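Local atomic coordinates of VAL-1 (Chlorella virus, PDB entry 3GNE), a protein that cleaves the polysaccharide alginate by beta-elimination, as an alginate lyase of polysaccharide lyase family 14. Residues 129-139 / 199-207; 87-98 / 112-123. All blocks are in the same frame, centred on the assembly; numbering follows the deposited sequence. Where two conformers were deposited one is given.

Contact 1: residues 129-139 / 199-207; sequences IYPPSDLKQKI and LKRINWSRS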
loop_
_atom_site.group_PDB
_atom_site.type_symbol
_atom_site.label_atom_id
_atom_site.label_comp_id
_atom_site.label_asym_id
_atom_site.label_seq_id
_atom_site.Cartn_x
_atom_site.Cartn_y
_atom_site.Cartn_z
ATOM N N ILE A 129 7.710 0.189 -4.924
ATOM C CA ILE A 129 7.754 1.598 -5.321
ATOM C C ILE A 129 7.673 1.753 -6.823
ATOM O O ILE A 129 8.447 1.123 -7.554
ATOM C CB ILE A 129 9.066 2.244 -4.797
ATOM C CG1 ILE A 129 9.098 2.153 -3.271
ATOM C CG2 ILE A 129 9.180 3.702 -5.302
ATOM C CD1 ILE A 129 10.352 2.770 -2.634
ATOM N N TYR A 130 6.827 2.655 -7.304
ATOM C CA TYR A 130 6.879 3.151 -8.676
ATOM C C TYR A 130 7.433 4.577 -8.575
ATOM O O TYR A 130 6.700 5.456 -8.052
ATOM C CB TYR A 130 5.504 3.215 -9.324
ATOM C CG TYR A 130 5.055 1.985 -10.096
ATOM C CD1 TYR A 130 4.800 0.760 -9.457
ATOM C CD2 TYR A 130 4.806 2.069 -11.459
ATOM C CE1 TYR A 130 4.363 -0.350 -10.197
ATOM C CE2 TYR A 130 4.388 0.961 -12.177
ATOM C CZ TYR A 130 4.162 -0.236 -11.546
ATOM O OH TYR A 130 3.725 -1.299 -12.323
ATOM N N PRO A 131 8.659 4.806 -9.003
ATOM C CA PRO A 131 9.200 6.180 -8.961
ATOM C C PRO A 131 8.823 6.971 -10.204
ATOM O O PRO A 131 8.353 6.383 -11.182
ATOM C CB PRO A 131 10.728 5.901 -8.926
ATOM C CG PRO A 131 10.853 4.668 -9.822
ATOM C CD PRO A 131 9.624 3.829 -9.545
ATOM N N PRO A 132 9.003 8.299 -10.168
ATOM C CA PRO A 132 8.624 9.102 -11.327
ATOM C C PRO A 132 9.519 8.913 -12.537
ATOM O O PRO A 132 10.728 8.700 -12.402
ATOM C CB PRO A 132 8.791 10.554 -10.772
ATOM C CG PRO A 132 8.669 10.433 -9.285
ATOM C CD PRO A 132 9.437 9.128 -9.013
ATOM N N SER A 133 8.923 9.077 -13.719
ATOM C CA SER A 133 9.831 9.095 -14.862
ATOM C C SER A 133 10.625 10.396 -14.873
ATOM O O SER A 133 10.267 11.429 -14.322
ATOM C CB SER A 133 9.084 8.974 -16.193
ATOM O OG SER A 133 7.914 9.745 -16.051
ATOM N N ASP A 134 11.786 10.242 -15.500
ATOM C CA ASP A 134 12.661 11.386 -15.773
ATOM C C ASP A 134 13.032 12.074 -14.494
ATOM O O ASP A 134 13.036 13.317 -14.447
ATOM C CB ASP A 134 11.925 12.344 -16.721
ATOM C CG ASP A 134 11.346 11.542 -17.874
ATOM O OD1 ASP A 134 11.576 10.307 -17.974
ATOM O OD2 ASP A 134 10.622 12.077 -18.727
ATOM N N LEU A 135 13.329 11.338 -13.443
ATOM C CA LEU A 135 13.731 11.955 -12.163
ATOM C C LEU A 135 14.914 11.179 -11.660
ATOM O O LEU A 135 14.870 9.939 -11.554
ATOM C CB LEU A 135 12.573 11.880 -11.184
ATOM C CG LEU A 135 12.871 12.522 -9.831
ATOM C CD1 LEU A 135 13.273 13.990 -9.994
ATOM C CD2 LEU A 135 11.661 12.361 -8.912
ATOM N N LYS A 136 15.999 11.898 -11.404
ATOM C CA LYS A 136 17.234 11.238 -10.988
ATOM C C LYS A 136 17.009 10.417 -9.727
ATOM O O LYS A 136 16.281 10.824 -8.799
ATOM C CB LYS A 136 18.299 12.331 -10.745
ATOM C CG LYS A 136 19.645 11.720 -10.306
ATOM C CD LYS A 136 20.764 12.763 -10.267
ATOM C CE LYS A 136 22.053 12.102 -9.749
ATOM N NZ LYS A 136 21.758 10.674 -9.361
ATOM N N GLN A 137 17.653 9.270 -9.635
ATOM C CA GLN A 137 17.695 8.485 -8.397
ATOM C C GLN A 137 19.137 8.091 -8.140
ATOM O O GLN A 137 19.872 8.001 -9.116
ATOM C CB GLN A 137 16.860 7.212 -8.499
ATOM C CG GLN A 137 15.352 7.560 -8.772
ATOM C CD GLN A 137 14.658 8.199 -7.573
ATOM O OE1 GLN A 137 15.158 8.319 -6.442
ATOM N NE2 GLN A 137 13.415 8.650 -7.891
ATOM N N LYS A 138 19.514 7.858 -6.898
ATOM C CA LYS A 138 20.829 7.289 -6.660
ATOM C C LYS A 138 20.786 5.860 -6.185
ATOM O O LYS A 138 21.783 5.156 -6.143
ATOM C CB LYS A 138 21.574 8.138 -5.613
ATOM C CG LYS A 138 20.955 8.059 -4.213
ATOM C CD LYS A 138 21.721 8.978 -3.283
ATOM C CE LYS A 138 20.881 9.923 -2.500
ATOM N NZ LYS A 138 21.449 10.511 -1.277
ATOM N N ILE A 139 19.612 5.394 -5.773
ATOM C CA ILE A 139 19.465 3.998 -5.367
ATOM C C ILE A 139 19.504 3.126 -6.600
ATOM O O ILE A 139 18.691 3.270 -7.520
ATOM C CB ILE A 139 18.109 3.844 -4.626
ATOM C CG1 ILE A 139 18.119 4.686 -3.336
ATOM C CG2 ILE A 139 17.742 2.402 -4.406
ATOM C CD1 ILE A 139 16.685 4.929 -2.841
ATOM N N LEU A 199 14.249 2.808 4.064
ATOM C CA LEU A 199 14.987 3.052 2.830
ATOM C C LEU A 199 15.209 4.565 2.743
ATOM O O LEU A 199 14.184 5.320 2.759
ATOM C CB LEU A 199 14.231 2.559 1.591
ATOM C CG LEU A 199 14.853 2.876 0.225
ATOM C CD1 LEU A 199 16.177 2.149 0.009
ATOM C CD2 LEU A 199 13.868 2.563 -0.900
ATOM N N LYS A 200 16.436 5.054 2.676
ATOM C CA LYS A 200 16.683 6.488 2.574
ATOM C C LYS A 200 17.218 6.817 1.194
ATOM O O LYS A 200 17.582 5.932 0.402
ATOM C CB LYS A 200 17.701 6.893 3.667
ATOM C CG LYS A 200 17.190 6.674 5.087
ATOM C CD LYS A 200 18.070 7.437 6.082
ATOM C CE LYS A 200 17.530 7.332 7.496
ATOM N NZ LYS A 200 18.409 7.978 8.508
ATOM N N ARG A 201 17.240 8.100 0.865
ATOM C CA ARG A 201 17.866 8.620 -0.364
ATOM C C ARG A 201 17.021 8.595 -1.632
ATOM O O ARG A 201 17.478 8.539 -2.775
ATOM C CB ARG A 201 19.248 7.962 -0.468
ATOM C CG ARG A 201 20.180 8.563 0.606
ATOM C CD ARG A 201 20.554 7.556 1.696
ATOM N NE ARG A 201 21.926 7.749 2.166
ATOM C CZ ARG A 201 23.020 7.232 1.623
ATOM N NH1 ARG A 201 22.939 6.453 0.547
ATOM N NH2 ARG A 201 24.212 7.498 2.154
ATOM N N ILE A 202 15.702 8.703 -1.412
ATOM C CA ILE A 202 14.742 8.605 -2.515
ATOM C C ILE A 202 14.347 9.965 -3.032
ATOM O O ILE A 202 14.140 10.892 -2.239
ATOM C CB ILE A 202 13.436 7.964 -1.985
ATOM C CG1 ILE A 202 13.699 6.575 -1.374
ATOM C CG2 ILE A 202 12.419 7.903 -3.096
ATOM C CD1 ILE A 202 12.518 6.022 -0.627
ATOM N N ASN A 203 14.255 10.132 -4.336
ATOM C CA ASN A 203 13.534 11.288 -4.906
ATOM C C ASN A 203 12.073 10.880 -5.142
ATOM O O ASN A 203 11.795 10.071 -6.026
ATOM C CB ASN A 203 14.173 11.802 -6.177
ATOM C CG ASN A 203 15.203 12.904 -6.013
ATOM O OD1 ASN A 203 15.921 13.163 -6.988
ATOM N ND2 ASN A 203 15.295 13.541 -4.875
ATOM N N TRP A 204 11.159 11.452 -4.367
ATOM C CA TRP A 204 9.739 11.128 -4.557
ATOM C C TRP A 204 9.065 12.008 -5.571
ATOM O O TRP A 204 8.050 11.581 -6.161
ATOM C CB TRP A 204 9.027 11.237 -3.217
ATOM C CG TRP A 204 9.203 10.069 -2.307
ATOM C CD1 TRP A 204 9.781 10.027 -1.081
ATOM C CD2 TRP A 204 8.756 8.697 -2.595
ATOM N NE1 TRP A 204 9.729 8.755 -0.579
ATOM C CE2 TRP A 204 9.113 7.923 -1.481
ATOM C CE3 TRP A 204 8.109 8.116 -3.676
ATOM C CZ2 TRP A 204 8.851 6.559 -1.385
ATOM C CZ3 TRP A 204 7.826 6.758 -3.627
ATOM C CH2 TRP A 204 8.201 6.019 -2.491
ATOM N N SER A 205 9.552 13.241 -5.828
ATOM C CA SER A 205 8.906 14.042 -6.859
ATOM C C SER A 205 9.932 15.065 -7.341
ATOM O O SER A 205 10.921 15.341 -6.724
ATOM C CB SER A 205 7.617 14.762 -6.399
ATOM O OG SER A 205 7.960 15.949 -5.662
ATOM N N ARG A 206 9.528 15.633 -8.503
ATOM C CA ARG A 206 10.436 16.587 -9.152
ATOM C C ARG A 206 10.240 18.038 -8.752
ATOM O O ARG A 206 11.056 18.878 -9.164
ATOM C CB ARG A 206 10.231 16.424 -10.670
ATOM C CG ARG A 206 8.907 17.063 -11.100
ATOM C CD ARG A 206 9.015 17.499 -12.542
ATOM N NE ARG A 206 9.594 16.520 -13.427
ATOM C CZ ARG A 206 10.603 16.605 -14.277
ATOM N NH1 ARG A 206 11.324 17.712 -14.471
ATOM N NH2 ARG A 206 10.913 15.520 -14.977
ATOM N N SER A 207 9.201 18.365 -7.984
ATOM C CA SER A 207 9.003 19.772 -7.667
ATOM C C SER A 207 8.126 19.873 -6.423
ATOM O O SER A 207 7.404 18.958 -6.052
ATOM C CB SER A 207 8.453 20.462 -8.919
ATOM O OG SER A 207 7.254 19.875 -9.326
HETATM O O HOH W 1 10.008 13.891 -13.141
HETATM O O HOH W 2 17.407 7.481 -5.219
#
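Ile-129 lays its CG2 methyl against the benzo end of Trp-204, CG2 to CZ3 3.7 Å, the two side chains crossing at about a right angle. Its CD1 reaches on to CD2 of Leu-199, 3.9 Å away. Ile-139 enters this apolar group with CD1, which meets CG1 of Ile-202 at 3.7 Å and also touches Leu-199. On the indole itself, CG2 of Ile-202 lies over the centre of one face, while NE1 bonds to the carbonyl of Glu-187. In Leu-135 a chi1 of -179° swings CG beside its own carbonyl carbon and carries CD2 to the backbone of Ser-205, 3.6 Å from its C. In the beta-sandwich of this lyase, the loop leaving strand 125-130 thus lies along the end of strand 195-202, a strand of the other large sheet, where Arg-201 and Ile-202 form a G1 beta bulge opposite Gly-186. The amide of Gln-137 reads the backbone of Asn-203 twice: Asn-203 N gives to OE1 at 2.9 Å, and NE2 gives to Asn-203 O at 2.8 Å, nearly straight at 175°, each on a lone pair in the carbonyl plane. These two bonds fix the rotation of the amide. A water bridges OE1, Arg-201 O and Ile-139 N. Farther out, Lys-138 crosses the poorly ordered Arg-201 side chain at about a right angle, and its NZ bonds to the carbonyl of Leu-184.

Contact 2: residues 87-98 / 112-123; sequences FARGGKHGGTFI and GASNRIMWQEKG. With FLC (citrate anion), chain C.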
loop_
_atom_site.group_PDB
_atom_site.type_symbol
_atom_site.label_atom_id
_atom_site.label_comp_id
_atom_site.label_asym_id
_atom_site.label_seq_id
_atom_site.Cartn_x
_atom_site.Cartn_y
_atom_site.Cartn_z
ATOM N N PHE A 87 -0.713 -17.698 -0.435
ATOM C CA PHE A 87 -0.186 -16.421 -0.866
ATOM C C PHE A 87 0.283 -16.381 -2.303
ATOM O O PHE A 87 0.632 -15.289 -2.791
ATOM C CB PHE A 87 1.019 -16.081 0.050
ATOM C CG PHE A 87 0.661 -15.836 1.514
ATOM C CD1 PHE A 87 0.046 -14.640 1.890
ATOM C CD2 PHE A 87 0.924 -16.786 2.501
ATOM C CE1 PHE A 87 -0.327 -14.380 3.213
ATOM C CE2 PHE A 87 0.564 -16.537 3.825
ATOM C CZ PHE A 87 -0.065 -15.360 4.185
ATOM N N ALA A 88 0.293 -17.526 -2.973
ATOM C CA ALA A 88 0.715 -17.619 -4.359
ATOM C C ALA A 88 2.093 -16.978 -4.458
ATOM O O ALA A 88 2.970 -17.346 -3.669
ATOM C CB ALA A 88 -0.309 -17.014 -5.293
ATOM N N ARG A 89 2.295 -16.064 -5.423
ATOM C CA ARG A 89 3.613 -15.408 -5.494
ATOM C C ARG A 89 3.496 -13.918 -5.247
ATOM O O ARG A 89 4.315 -13.144 -5.738
ATOM C CB ARG A 89 4.302 -15.726 -6.839
ATOM C CG ARG A 89 4.522 -17.235 -6.939
ATOM C CD ARG A 89 5.334 -17.681 -8.171
ATOM N NE ARG A 89 6.755 -17.650 -7.842
ATOM C CZ ARG A 89 7.743 -18.213 -8.529
ATOM N NH1 ARG A 89 7.402 -18.866 -9.630
ATOM N NH2 ARG A 89 9.009 -18.104 -8.094
ATOM N N GLY A 90 2.571 -13.524 -4.377
ATOM C CA GLY A 90 2.484 -12.180 -3.852
ATOM C C GLY A 90 1.268 -11.409 -4.358
ATOM O O GLY A 90 0.424 -11.906 -5.156
ATOM N N GLY A 91 1.101 -10.200 -3.866
ATOM C CA GLY A 91 -0.069 -9.385 -4.163
ATOM C C GLY A 91 0.058 -8.075 -3.438
ATOM O O GLY A 91 1.057 -7.823 -2.744
ATOM N N LYS A 92 -0.966 -7.253 -3.579
ATOM C CA LYS A 92 -0.924 -5.910 -3.024
ATOM C C LYS A 92 -1.830 -5.746 -1.805
ATOM O O LYS A 92 -2.902 -6.342 -1.735
ATOM C CB LYS A 92 -1.447 -4.886 -4.063
ATOM C CG LYS A 92 -0.403 -4.396 -5.039
ATOM C CD LYS A 92 0.168 -5.501 -5.913
ATOM C CE LYS A 92 1.100 -4.838 -6.935
ATOM N NZ LYS A 92 1.787 -5.938 -7.724
ATOM N N HIS A 93 -1.411 -4.838 -0.938
ATOM C CA HIS A 93 -2.300 -4.265 0.079
ATOM C C HIS A 93 -2.705 -2.870 -0.354
ATOM O O HIS A 93 -3.777 -2.670 -0.927
ATOM C CB HIS A 93 -1.601 -4.242 1.449
ATOM C CG HIS A 93 -1.563 -5.586 2.104
ATOM N ND1 HIS A 93 -1.037 -5.713 3.370
ATOM C CD2 HIS A 93 -1.952 -6.818 1.691
ATOM C CE1 HIS A 93 -1.130 -6.993 3.696
ATOM N NE2 HIS A 93 -1.666 -7.707 2.717
ATOM N N GLY A 94 -1.819 -1.876 -0.153
ATOM C CA GLY A 94 -2.091 -0.503 -0.532
ATOM C C GLY A 94 -0.929 0.361 -0.102
ATOM O O GLY A 94 0.105 -0.142 0.325
ATOM N N GLY A 95 -1.111 1.671 -0.207
ATOM C CA GLY A 95 0.003 2.562 0.191
ATOM C C GLY A 95 -0.345 3.972 -0.224
ATOM O O GLY A 95 -1.496 4.369 -0.317
ATOM N N THR A 96 0.693 4.736 -0.435
ATOM C CA THR A 96 0.568 6.164 -0.652
ATOM C C THR A 96 0.967 6.531 -2.055
ATOM O O THR A 96 1.885 5.954 -2.605
ATOM C CB THR A 96 1.498 6.838 0.393
ATOM O OG1 THR A 96 1.233 8.205 0.525
ATOM C CG2 THR A 96 2.909 6.672 -0.116
ATOM N N PHE A 97 0.239 7.502 -2.632
ATOM C CA PHE A 97 0.593 8.062 -3.938
ATOM C C PHE A 97 1.061 9.501 -3.767
ATOM O O PHE A 97 0.577 10.182 -2.859
ATOM C CB PHE A 97 -0.611 8.008 -4.899
ATOM C CG PHE A 97 -0.709 6.618 -5.570
ATOM C CD1 PHE A 97 -1.015 5.488 -4.828
ATOM C CD2 PHE A 97 -0.497 6.485 -6.946
ATOM C CE1 PHE A 97 -1.132 4.237 -5.454
ATOM C CE2 PHE A 97 -0.577 5.256 -7.589
ATOM C CZ PHE A 97 -0.880 4.142 -6.824
ATOM N N ILE A 98 2.022 9.868 -4.615
ATOM C CA ILE A 98 2.704 11.153 -4.621
ATOM C C ILE A 98 2.282 11.935 -5.859
ATOM O O ILE A 98 2.309 11.322 -6.932
ATOM C CB ILE A 98 4.230 10.989 -4.740
ATOM C CG1 ILE A 98 4.886 10.267 -3.570
ATOM C CG2 ILE A 98 4.892 12.358 -4.890
ATOM C CD1 ILE A 98 4.107 10.607 -2.315
ATOM N N GLY A 112 4.209 11.627 -10.899
ATOM C CA GLY A 112 3.585 10.731 -9.952
ATOM C C GLY A 112 4.514 9.668 -9.453
ATOM O O GLY A 112 5.398 9.205 -10.181
ATOM N N ALA A 113 4.304 9.210 -8.230
ATOM C CA ALA A 113 5.027 8.065 -7.675
ATOM C C ALA A 113 4.112 7.348 -6.708
ATOM O O ALA A 113 3.077 7.867 -6.287
ATOM C CB ALA A 113 6.274 8.524 -6.904
ATOM N N SER A 114 4.502 6.127 -6.331
ATOM C CA SER A 114 3.683 5.425 -5.331
ATOM C C SER A 114 4.595 4.528 -4.471
ATOM O O SER A 114 5.669 4.066 -4.908
ATOM C CB SER A 114 2.543 4.586 -5.931
ATOM O OG SER A 114 3.149 3.575 -6.757
ATOM N N ASN A 115 4.100 4.329 -3.237
ATOM C CA ASN A 115 4.805 3.564 -2.200
ATOM C C ASN A 115 3.814 2.575 -1.624
ATOM O O ASN A 115 2.915 3.033 -0.906
ATOM C CB ASN A 115 5.302 4.536 -1.111
ATOM C CG ASN A 115 6.329 3.899 -0.204
ATOM O OD1 ASN A 115 6.945 2.907 -0.633
ATOM N ND2 ASN A 115 6.487 4.424 1.002
ATOM N N ARG A 116 3.932 1.292 -1.960
ATOM C CA ARG A 116 2.919 0.340 -1.548
ATOM C C ARG A 116 3.531 -0.836 -0.808
ATOM O O ARG A 116 4.694 -1.165 -0.975
ATOM C CB ARG A 116 2.175 -0.215 -2.759
ATOM C CG ARG A 116 1.182 0.798 -3.338
ATOM C CD ARG A 116 0.349 0.167 -4.485
ATOM N NE ARG A 116 1.281 0.025 -5.655
ATOM C CZ ARG A 116 0.969 -0.598 -6.787
ATOM N NH1 ARG A 116 -0.240 -1.190 -6.917
ATOM N NH2 ARG A 116 1.824 -0.673 -7.822
ATOM N N ILE A 117 2.678 -1.493 -0.016
ATOM C CA ILE A 117 3.015 -2.788 0.542
ATOM C C ILE A 117 2.554 -3.879 -0.402
ATOM O O ILE A 117 1.367 -3.870 -0.855
ATOM C CB ILE A 117 2.260 -2.983 1.886
ATOM C CG1 ILE A 117 2.787 -2.036 2.970
ATOM C CG2 ILE A 117 2.334 -4.451 2.302
ATOM C CD1 ILE A 117 4.198 -2.356 3.479
ATOM N N MET A 118 3.435 -4.831 -0.684
ATOM C CA MET A 118 3.051 -6.099 -1.276
ATOM C C MET A 118 3.369 -7.241 -0.304
ATOM O O MET A 118 4.359 -7.224 0.411
ATOM C CB MET A 118 3.819 -6.439 -2.552
ATOM C CG MET A 118 3.206 -5.765 -3.789
ATOM S SD MET A 118 4.124 -6.245 -5.285
ATOM C CE MET A 118 3.658 -7.964 -5.477
ATOM N N TRP A 119 2.502 -8.256 -0.350
ATOM C CA TRP A 119 2.884 -9.549 0.216
ATOM C C TRP A 119 3.653 -10.327 -0.845
ATOM O O TRP A 119 3.615 -9.959 -2.031
ATOM C CB TRP A 119 1.708 -10.320 0.766
ATOM C CG TRP A 119 0.840 -11.117 -0.179
ATOM C CD1 TRP A 119 1.101 -12.382 -0.629
ATOM C CD2 TRP A 119 -0.412 -10.732 -0.777
ATOM N NE1 TRP A 119 0.103 -12.834 -1.477
ATOM C CE2 TRP A 119 -0.844 -11.815 -1.575
ATOM C CE3 TRP A 119 -1.202 -9.580 -0.724
ATOM C CZ2 TRP A 119 -2.028 -11.806 -2.308
ATOM C CZ3 TRP A 119 -2.373 -9.560 -1.445
ATOM C CH2 TRP A 119 -2.787 -10.658 -2.232
ATOM N N GLN A 120 4.321 -11.385 -0.418
ATOM C CA GLN A 120 5.165 -12.189 -1.267
ATOM C C GLN A 120 4.850 -13.653 -0.992
ATOM O O GLN A 120 4.043 -14.011 -0.152
ATOM C CB GLN A 120 6.645 -11.949 -0.926
ATOM C CG GLN A 120 7.053 -10.463 -1.107
ATOM C CD GLN A 120 7.232 -10.158 -2.588
ATOM O OE1 GLN A 120 6.270 -9.781 -3.334
ATOM N NE2 GLN A 120 8.452 -10.284 -2.992
ATOM N N GLU A 121 5.497 -14.540 -1.744
ATOM C CA GLU A 121 5.453 -15.949 -1.453
ATOM C C GLU A 121 5.684 -16.221 0.043
ATOM O O GLU A 121 6.465 -15.537 0.691
ATOM C CB GLU A 121 6.573 -16.673 -2.216
ATOM C CG GLU A 121 6.375 -16.716 -3.716
ATOM C CD GLU A 121 7.568 -17.372 -4.360
ATOM O OE1 GLU A 121 8.145 -16.767 -5.286
ATOM O OE2 GLU A 121 7.897 -18.499 -3.951
ATOM N N LYS A 122 4.964 -17.216 0.535
ATOM C CA LYS A 122 5.151 -17.680 1.915
ATOM C C LYS A 122 4.897 -16.581 2.920
ATOM O O LYS A 122 5.369 -16.663 4.063
ATOM C CB LYS A 122 6.523 -18.313 2.112
ATOM C CG LYS A 122 6.705 -19.562 1.251
ATOM C CD LYS A 122 8.121 -20.142 1.368
ATOM C CE LYS A 122 8.322 -21.494 0.693
ATOM N NZ LYS A 122 8.325 -21.303 -0.792
ATOM N N GLY A 123 4.088 -15.571 2.563
ATOM C CA GLY A 123 3.763 -14.560 3.545
ATOM C C GLY A 123 4.824 -13.521 3.792
ATOM O O GLY A 123 4.847 -12.759 4.755
HETATM C CAC FLC C . 0.233 -2.683 -10.243
HETATM C CA FLC C . 0.218 -3.479 -11.533
HETATM C CB FLC C . 0.996 -4.789 -11.352
HETATM C CBC FLC C . 2.433 -4.401 -11.012
HETATM C CG FLC C . 0.966 -5.555 -12.672
HETATM C CGC FLC C . 1.720 -6.893 -12.645
HETATM O OA1 FLC C . -0.326 -3.142 -9.260
HETATM O OA2 FLC C . 0.815 -1.613 -10.254
HETATM O OB1 FLC C . 2.802 -4.590 -9.837
HETATM O OB2 FLC C . 3.139 -3.863 -11.904
HETATM O OG1 FLC C . 2.554 -7.092 -11.766
HETATM O OG2 FLC C . 1.466 -7.703 -13.583
HETATM O OHB FLC C . 0.369 -5.559 -10.343
HETATM O O HOH W 3 3.195 -18.752 -1.203
#
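Gly-91 with Trp-119, Thr-96 with Asn-115 and Ile-98 with Ala-113 are antiparallel hydrogen-bonded pairs. Between Lys-92 and Gly-95 the register slips by one residue in a beta bulge: His-93 N bonds to Ile-117 O, but Ile-117 N bonds to Gly-94 O. The Trp-119 indole, turned by chi1 of 82° to lie across the neighbouring strand, receives Gly-91 CA 3.3 Å from the centroid of its six-membered ring, almost on the normal; the glycine lets backbone and ring lie this close. Its NE1 donates in the ring plane to Phe-87 O at 2.8 Å, and the Phe-87 ring turns an edge to its face in an offset T-shaped pair. Gly-123 CA lies over the face of the Phe-87 ring in a CH-pi contact, as does Ser-114 CB, 3.5 Å from the Phe-97 centroid. At the rim, Arg-89 grips Glu-121 OE1 with NE (3.0 Å) and NH2, both from the same face of the carboxylate, in a salt bridge. Lys-92, alongside Met-118, sends NZ to citrate OB1 at 2.7 Å and to its hydroxyl OHB, while Arg-116 holds one citrate carboxylate, NH2 to OA2 2.8 Å and NH1 to OA1. Tyr-128, Tyr-130 and His-147 also bind this citrate, probably picked up during crystallisation; such a basic, tyrosine-lined pocket on a jelly-roll sheet is consistent with a site for acidic alginate.

Along the chain both segments of contact 2 precede those of contact 1, and the centres of the two contacts lie 18 Å apart. Strands 91-99, 112-119 and 125-130 are consecutive neighbours in the seven-stranded antiparallel sheet, so contact 2 pairs the first two and contact 1 starts from the third. The seam is direct: Tyr-130 O lies 2.9 Å from Ser-114 N, a probable hydrogen bond, and Ile-129 CG1 packs on Asn-115 OD1. Contact 1 joins the loop after strand 125-130 to the end of strand 195-202, in the other large sheet, whereas contact 2 is near the centre of the chain. Segment 129-139 also supplies Tyr-130, whose OH bonds the citrate held by Lys-92 and Arg-116 of contact 2.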